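Local coordinates for putative mandelate racemase (Bordetella bronchiseptica, PDB 3OZY), which is of unknown function but belongs to the magnesium-dependent enolase superfamily, and probably abstracts a proton from the carbon beside a carboxylate, perhaps of a sugar diacid, at residues T15-R20 against I332-L337; G28-R33 against P379-G384. All coordinates share one frame; numbering follows the deposited sequence.

Interaction 1 (T15-R20 against I332-L337)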
loop_
_atom_site.group_PDB
_atom_site.type_symbol
_atom_site.label_atom_id
_atom_site.label_comp_id
_atom_site.label_asym_id
_atom_site.label_seq_id
_atom_site.Cartn_x
_atom_site.Cartn_y
_atom_site.Cartn_z
ATOM N N THR A 15 -13.595 21.048 4.502
ATOM C CA THR A 15 -13.793 22.468 4.206
ATOM C C THR A 15 -14.158 22.623 2.734
ATOM O O THR A 15 -13.633 21.912 1.879
ATOM C CB THR A 15 -12.542 23.316 4.537
ATOM O OG1 THR A 15 -11.443 22.921 3.698
ATOM C CG2 THR A 15 -12.143 23.150 5.993
ATOM N N PRO A 16 -15.064 23.560 2.424
ATOM C CA PRO A 16 -15.570 23.656 1.052
ATOM C C PRO A 16 -14.639 24.427 0.119
ATOM O O PRO A 16 -13.725 25.120 0.568
ATOM C CB PRO A 16 -16.899 24.400 1.226
ATOM C CG PRO A 16 -16.708 25.226 2.454
ATOM C CD PRO A 16 -15.798 24.429 3.363
ATOM N N ILE A 17 -14.880 24.285 -1.174
ATOM C CA ILE A 17 -14.149 25.020 -2.200
ATOM C C ILE A 17 -15.186 25.652 -3.122
ATOM O O ILE A 17 -16.034 24.948 -3.649
ATOM C CB ILE A 17 -13.248 24.092 -3.061
ATOM C CG1 ILE A 17 -12.281 23.265 -2.196
ATOM C CG2 ILE A 17 -12.467 24.928 -4.079
ATOM C CD1 ILE A 17 -11.509 22.188 -3.001
ATOM N N PRO A 18 -15.132 26.983 -3.316
ATOM C CA PRO A 18 -16.064 27.575 -4.284
ATOM C C PRO A 18 -15.915 26.886 -5.634
ATOM O O PRO A 18 -14.790 26.583 -6.035
ATOM C CB PRO A 18 -15.604 29.036 -4.356
ATOM C CG PRO A 18 -15.004 29.296 -3.010
ATOM C CD PRO A 18 -14.296 28.003 -2.658
ATOM N N GLU A 19 -17.028 26.630 -6.313
ATOM C CA GLU A 19 -17.023 25.877 -7.557
ATOM C C GLU A 19 -15.961 26.371 -8.537
ATOM O O GLU A 19 -15.241 25.562 -9.133
ATOM C CB GLU A 19 -18.413 25.924 -8.206
ATOM C CG GLU A 19 -18.678 24.837 -9.234
ATOM C CD GLU A 19 -18.314 25.235 -10.654
ATOM O OE1 GLU A 19 -18.113 26.439 -10.931
ATOM O OE2 GLU A 19 -18.245 24.326 -11.509
ATOM N N ARG A 20 -15.854 27.688 -8.708
ATOM C CA ARG A 20 -14.918 28.241 -9.681
ATOM C C ARG A 20 -13.456 28.048 -9.281
ATOM O O ARG A 20 -12.562 28.113 -10.132
ATOM C CB ARG A 20 -15.191 29.731 -9.879
ATOM C CG ARG A 20 -14.771 30.584 -8.703
ATOM C CD ARG A 20 -15.356 31.985 -8.802
ATOM N NE ARG A 20 -14.986 32.779 -7.643
ATOM C CZ ARG A 20 -15.612 32.716 -6.476
ATOM N NH1 ARG A 20 -15.205 33.472 -5.466
ATOM N NH2 ARG A 20 -16.649 31.898 -6.320
ATOM N N ILE A 332 -0.961 27.116 -2.685
ATOM C CA ILE A 332 -1.570 28.445 -2.855
ATOM C C ILE A 332 -3.000 28.383 -3.380
ATOM O O ILE A 332 -3.601 29.417 -3.704
ATOM C CB ILE A 332 -0.704 29.409 -3.724
ATOM C CG1 ILE A 332 -0.297 28.798 -5.083
ATOM C CG2 ILE A 332 0.530 29.831 -2.945
ATOM C CD1 ILE A 332 -1.432 28.323 -5.969
ATOM N N THR A 333 -3.554 27.178 -3.468
ATOM C CA THR A 333 -4.931 27.013 -3.925
ATOM C C THR A 333 -5.905 27.328 -2.785
ATOM O O THR A 333 -5.492 27.501 -1.639
ATOM C CB THR A 333 -5.192 25.583 -4.482
ATOM O OG1 THR A 333 -5.217 24.633 -3.408
ATOM C CG2 THR A 333 -4.110 25.190 -5.474
ATOM N N HIS A 334 -7.196 27.393 -3.090
ATOM C CA HIS A 334 -8.175 27.679 -2.050
ATOM C C HIS A 334 -8.241 26.549 -1.027
ATOM O O HIS A 334 -8.635 25.438 -1.358
ATOM C CB HIS A 334 -9.559 27.889 -2.655
ATOM C CG HIS A 334 -10.579 28.272 -1.637
ATOM N ND1 HIS A 334 -11.017 29.570 -1.477
ATOM C CD2 HIS A 334 -11.200 27.541 -0.684
ATOM C CE1 HIS A 334 -11.887 29.614 -0.483
ATOM N NE2 HIS A 334 -12.018 28.396 0.012
ATOM N N ASN A 335 -7.887 26.844 0.216
ATOM C CA ASN A 335 -7.786 25.796 1.224
ATOM C C ASN A 335 -7.858 26.366 2.632
ATOM O O ASN A 335 -6.874 26.886 3.151
ATOM C CB ASN A 335 -6.471 25.027 1.027
ATOM C CG ASN A 335 -6.366 23.816 1.914
ATOM O OD1 ASN A 335 -7.200 23.592 2.791
ATOM N ND2 ASN A 335 -5.325 23.013 1.692
ATOM N N ASP A 336 -9.032 26.263 3.249
ATOM C CA ASP A 336 -9.205 26.761 4.609
ATOM C C ASP A 336 -8.281 26.070 5.609
ATOM O O ASP A 336 -7.972 26.628 6.660
ATOM C CB ASP A 336 -10.653 26.607 5.079
ATOM C CG ASP A 336 -11.616 27.501 4.330
ATOM O OD1 ASP A 336 -11.179 28.521 3.744
ATOM O OD2 ASP A 336 -12.822 27.165 4.351
ATOM N N LEU A 337 -7.839 24.855 5.291
ATOM C CA LEU A 337 -6.918 24.152 6.178
ATOM C C LEU A 337 -5.512 24.755 6.169
ATOM O O LEU A 337 -4.686 24.429 7.030
ATOM C CB LEU A 337 -6.880 22.660 5.849
ATOM C CG LEU A 337 -8.238 21.962 5.888
ATOM C CD1 LEU A 337 -8.085 20.541 5.367
ATOM C CD2 LEU A 337 -8.864 21.984 7.287
HETATM O O HOH W 1 -11.119 24.881 1.816
HETATM O O HOH W 2 -13.808 27.480 1.977
#
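One face of the His-334 imidazole is covered by Pro-18, whose CD stands 3.5 Å from the ring centroid and only 9° off the ring normal, a CH-pi contact that suits a rigid, flat-sided proline. At the ring edge, in its plane, a water lies 2.8 Å from His-334 NE2. CG of His-334 is anti to the backbone N (chi1 -176°), which swings the ring across to the 15-20 segment and brings NE2 to this water. The same water donates to Pro-16 O and to Asp-336 OD2, and the latter link is short, 2.6 Å. No direct hydrogen bond joins the two segments, so water does the bridging. A second water donates to Thr-15 OG1 at 2.7 Å and to Pro-16 O, and accepts from Asp-336 N; Pro-16 O thus receives two waters. Thr-15 OG1 is also hydrogen-bonded to Arg-33 O. Beside this polar layer Thr-15 CB lies against Asp-336 CB, and its methyl CG2 meets Leu-337 CD2 at 3.7 Å, so one threonine serves both water and hydrocarbon. Leu-337 N donates to Asn-335 OD1 (2.9 Å) from above the carbonyl plane, an Asx turn that shapes the loop. The touching parts, 15-18 and 334-337, run nearly antiparallel, joining strand 5-16 and the residues that follow it to the loop after barrel strand 328-331, an interdomain seam of the enolase-superfamily fold.

Interaction 2 (G28-R33 against P379-G384). With ACY (acetic acid), chain I.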
loop_
_atom_site.group_PDB
_atom_site.type_symbol
_atom_site.label_atom_id
_atom_site.label_comp_id
_atom_site.label_asym_id
_atom_site.label_seq_id
_atom_site.Cartn_x
_atom_site.Cartn_y
_atom_site.Cartn_z
ATOM N N GLY A 28 -7.164 14.330 -10.087
ATOM C CA GLY A 28 -8.607 14.539 -10.082
ATOM C C GLY A 28 -9.016 15.987 -9.833
ATOM O O GLY A 28 -8.181 16.853 -9.570
ATOM N N LEU A 29 -10.316 16.239 -9.920
ATOM C CA LEU A 29 -10.882 17.573 -9.687
ATOM C C LEU A 29 -11.167 17.759 -8.193
ATOM O O LEU A 29 -11.904 16.974 -7.603
ATOM C CB LEU A 29 -12.183 17.704 -10.476
ATOM C CG LEU A 29 -12.997 18.984 -10.262
ATOM C CD1 LEU A 29 -12.251 20.163 -10.864
ATOM C CD2 LEU A 29 -14.399 18.843 -10.887
ATOM N N LYS A 30 -10.576 18.772 -7.566
ATOM C CA LYS A 30 -10.784 18.983 -6.136
ATOM C C LYS A 30 -12.217 19.418 -5.843
ATOM O O LYS A 30 -12.804 20.200 -6.595
ATOM C CB LYS A 30 -9.797 20.006 -5.588
ATOM C CG LYS A 30 -8.350 19.630 -5.866
ATOM C CD LYS A 30 -7.399 20.451 -5.021
ATOM C CE LYS A 30 -5.952 20.209 -5.446
ATOM N NZ LYS A 30 -5.618 18.749 -5.352
ATOM N N LEU A 31 -12.774 18.894 -4.752
ATOM C CA LEU A 31 -14.156 19.160 -4.360
ATOM C C LEU A 31 -14.256 19.778 -2.966
ATOM O O LEU A 31 -14.969 20.767 -2.765
ATOM C CB LEU A 31 -14.973 17.865 -4.431
ATOM C CG LEU A 31 -14.989 17.159 -5.794
ATOM C CD1 LEU A 31 -15.680 15.793 -5.702
ATOM C CD2 LEU A 31 -15.618 18.033 -6.883
ATOM N N ASN A 32 -13.555 19.192 -2.000
ATOM C CA ASN A 32 -13.490 19.730 -0.643
ATOM C C ASN A 32 -12.109 19.451 -0.098
ATOM O O ASN A 32 -11.597 18.353 -0.303
ATOM C CB ASN A 32 -14.540 19.085 0.271
ATOM C CG ASN A 32 -15.954 19.396 -0.161
ATOM O OD1 ASN A 32 -16.500 20.458 0.175
ATOM N ND2 ASN A 32 -16.560 18.480 -0.911
ATOM N N ARG A 33 -11.492 20.425 0.563
ATOM C CA ARG A 33 -10.199 20.186 1.194
ATOM C C ARG A 33 -10.427 19.562 2.567
ATOM O O ARG A 33 -11.069 20.149 3.444
ATOM C CB ARG A 33 -9.364 21.470 1.275
ATOM C CG ARG A 33 -9.046 22.110 -0.099
ATOM C CD ARG A 33 -8.437 21.110 -1.115
ATOM N NE ARG A 33 -7.152 20.575 -0.662
ATOM C CZ ARG A 33 -5.976 21.159 -0.862
ATOM N NH1 ARG A 33 -5.880 22.299 -1.537
ATOM N NH2 ARG A 33 -4.878 20.587 -0.393
ATOM N N PRO A 379 -17.239 14.280 -0.377
ATOM C CA PRO A 379 -16.059 13.743 -1.060
ATOM C C PRO A 379 -14.936 14.781 -1.099
ATOM O O PRO A 379 -15.211 15.982 -1.077
ATOM C CB PRO A 379 -16.582 13.485 -2.469
ATOM C CG PRO A 379 -17.579 14.594 -2.674
ATOM C CD PRO A 379 -18.266 14.740 -1.333
ATOM N N ALA A 380 -13.683 14.340 -1.160
ATOM C CA ALA A 380 -12.568 15.280 -1.261
ATOM C C ALA A 380 -12.218 15.628 -2.706
ATOM O O ALA A 380 -11.866 16.770 -3.012
ATOM C CB ALA A 380 -11.323 14.730 -0.548
ATOM N N ILE A 381 -12.302 14.649 -3.597
ATOM C CA ILE A 381 -11.734 14.799 -4.929
ATOM C C ILE A 381 -12.454 13.874 -5.895
ATOM O O ILE A 381 -12.893 12.784 -5.523
ATOM C CB ILE A 381 -10.190 14.538 -4.895
ATOM C CG1 ILE A 381 -9.504 14.986 -6.184
ATOM C CG2 ILE A 381 -9.869 13.077 -4.550
ATOM C CD1 ILE A 381 -7.992 15.092 -6.044
ATOM N N GLY A 382 -12.610 14.321 -7.133
ATOM C CA GLY A 382 -13.216 13.507 -8.166
ATOM C C GLY A 382 -12.250 12.470 -8.681
ATOM O O GLY A 382 -11.084 12.454 -8.278
ATOM N N ALA A 383 -12.720 11.616 -9.583
ATOM C CA ALA A 383 -11.918 10.485 -10.042
ATOM C C ALA A 383 -10.620 10.948 -10.684
ATOM O O ALA A 383 -10.608 11.876 -11.505
ATOM C CB ALA A 383 -12.721 9.636 -11.020
ATOM N N GLY A 384 -9.521 10.292 -10.320
ATOM C CA GLY A 384 -8.231 10.571 -10.921
ATOM C C GLY A 384 -8.072 9.995 -12.319
ATOM O O GLY A 384 -8.945 9.294 -12.833
HETATM C C ACY I . -2.849 17.480 -6.784
HETATM O O ACY I . -2.351 17.304 -7.910
HETATM O OXT ACY I . -3.134 18.607 -6.326
HETATM C CH3 ACY I . -3.145 16.288 -5.922
HETATM O O HOH W 3 -11.915 14.310 -11.398
#
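Three backbone hydrogen bonds join 29-32 to 380-382. Gly-382 N gives a nearly straight bond to Leu-29 O (2.8 Å, 172°), while Ala-380 O accepts from both Leu-31 N, at 2.9 Å, and Asn-32 N, the two donors reaching it from the same face of its carbonyl plane. Lys-30 and Ile-381 form a single beta bridge. One side chain adds to this: Asn-32 ND2 donates to Pro-379 O at 2.8 Å, nearly along the C=O axis and with the oxygen close to the amide plane. A water continues the link, accepting from Leu-29 N and donating to Ala-383 O. Among apolar contacts, Leu-31 CD1 rests on Pro-379 CG at 3.8 Å and on the backbone at Gly-382. With CG1 anti to its backbone N (chi1 -167°), Ile-381 lays its longer branch along the Gly-28 and Leu-29 backbone, CG1 coming 3.4 Å from Leu-29 O. Gly-28 suits its place because its backbone angles and the nearby Gly-382 O leave no room for a CB. Lys-30 NZ donates to OXT of a bound acetic acid, probably from the crystallisation liquor and likely ionised, at 2.7 Å; Tyr-147, Ser-25 and Lys-173 also hold that molecule. The loop after helix 367-372 thus runs beside strands 28-29 and 32-42, while Ile-381 packs on Asn-96 of the second subunit.

Interactions 1 and 2 lie about 11 Å apart, centre to centre, and meet through the neighbouring strands 5-16 and 32-42, where Thr-15 OG1 of interaction 1 is 2.8 Å from Arg-33 O of interaction 2. Arg-33 also forms a salt bridge with Asp-331 and packs against Thr-333 and Asn-335, so the N-terminal domain is tied to barrel strand 328-331 and the loop after it from both contacts. Relative to the metal sites, the side chains of Lys-30 and Asn-335 are about 9 Å and about 14 Å, respectively, each from a bound magnesium ion, and the acetic acid held by Lys-30 is also hydrogen-bonded to Lys-173, at the end of barrel strand 169-173.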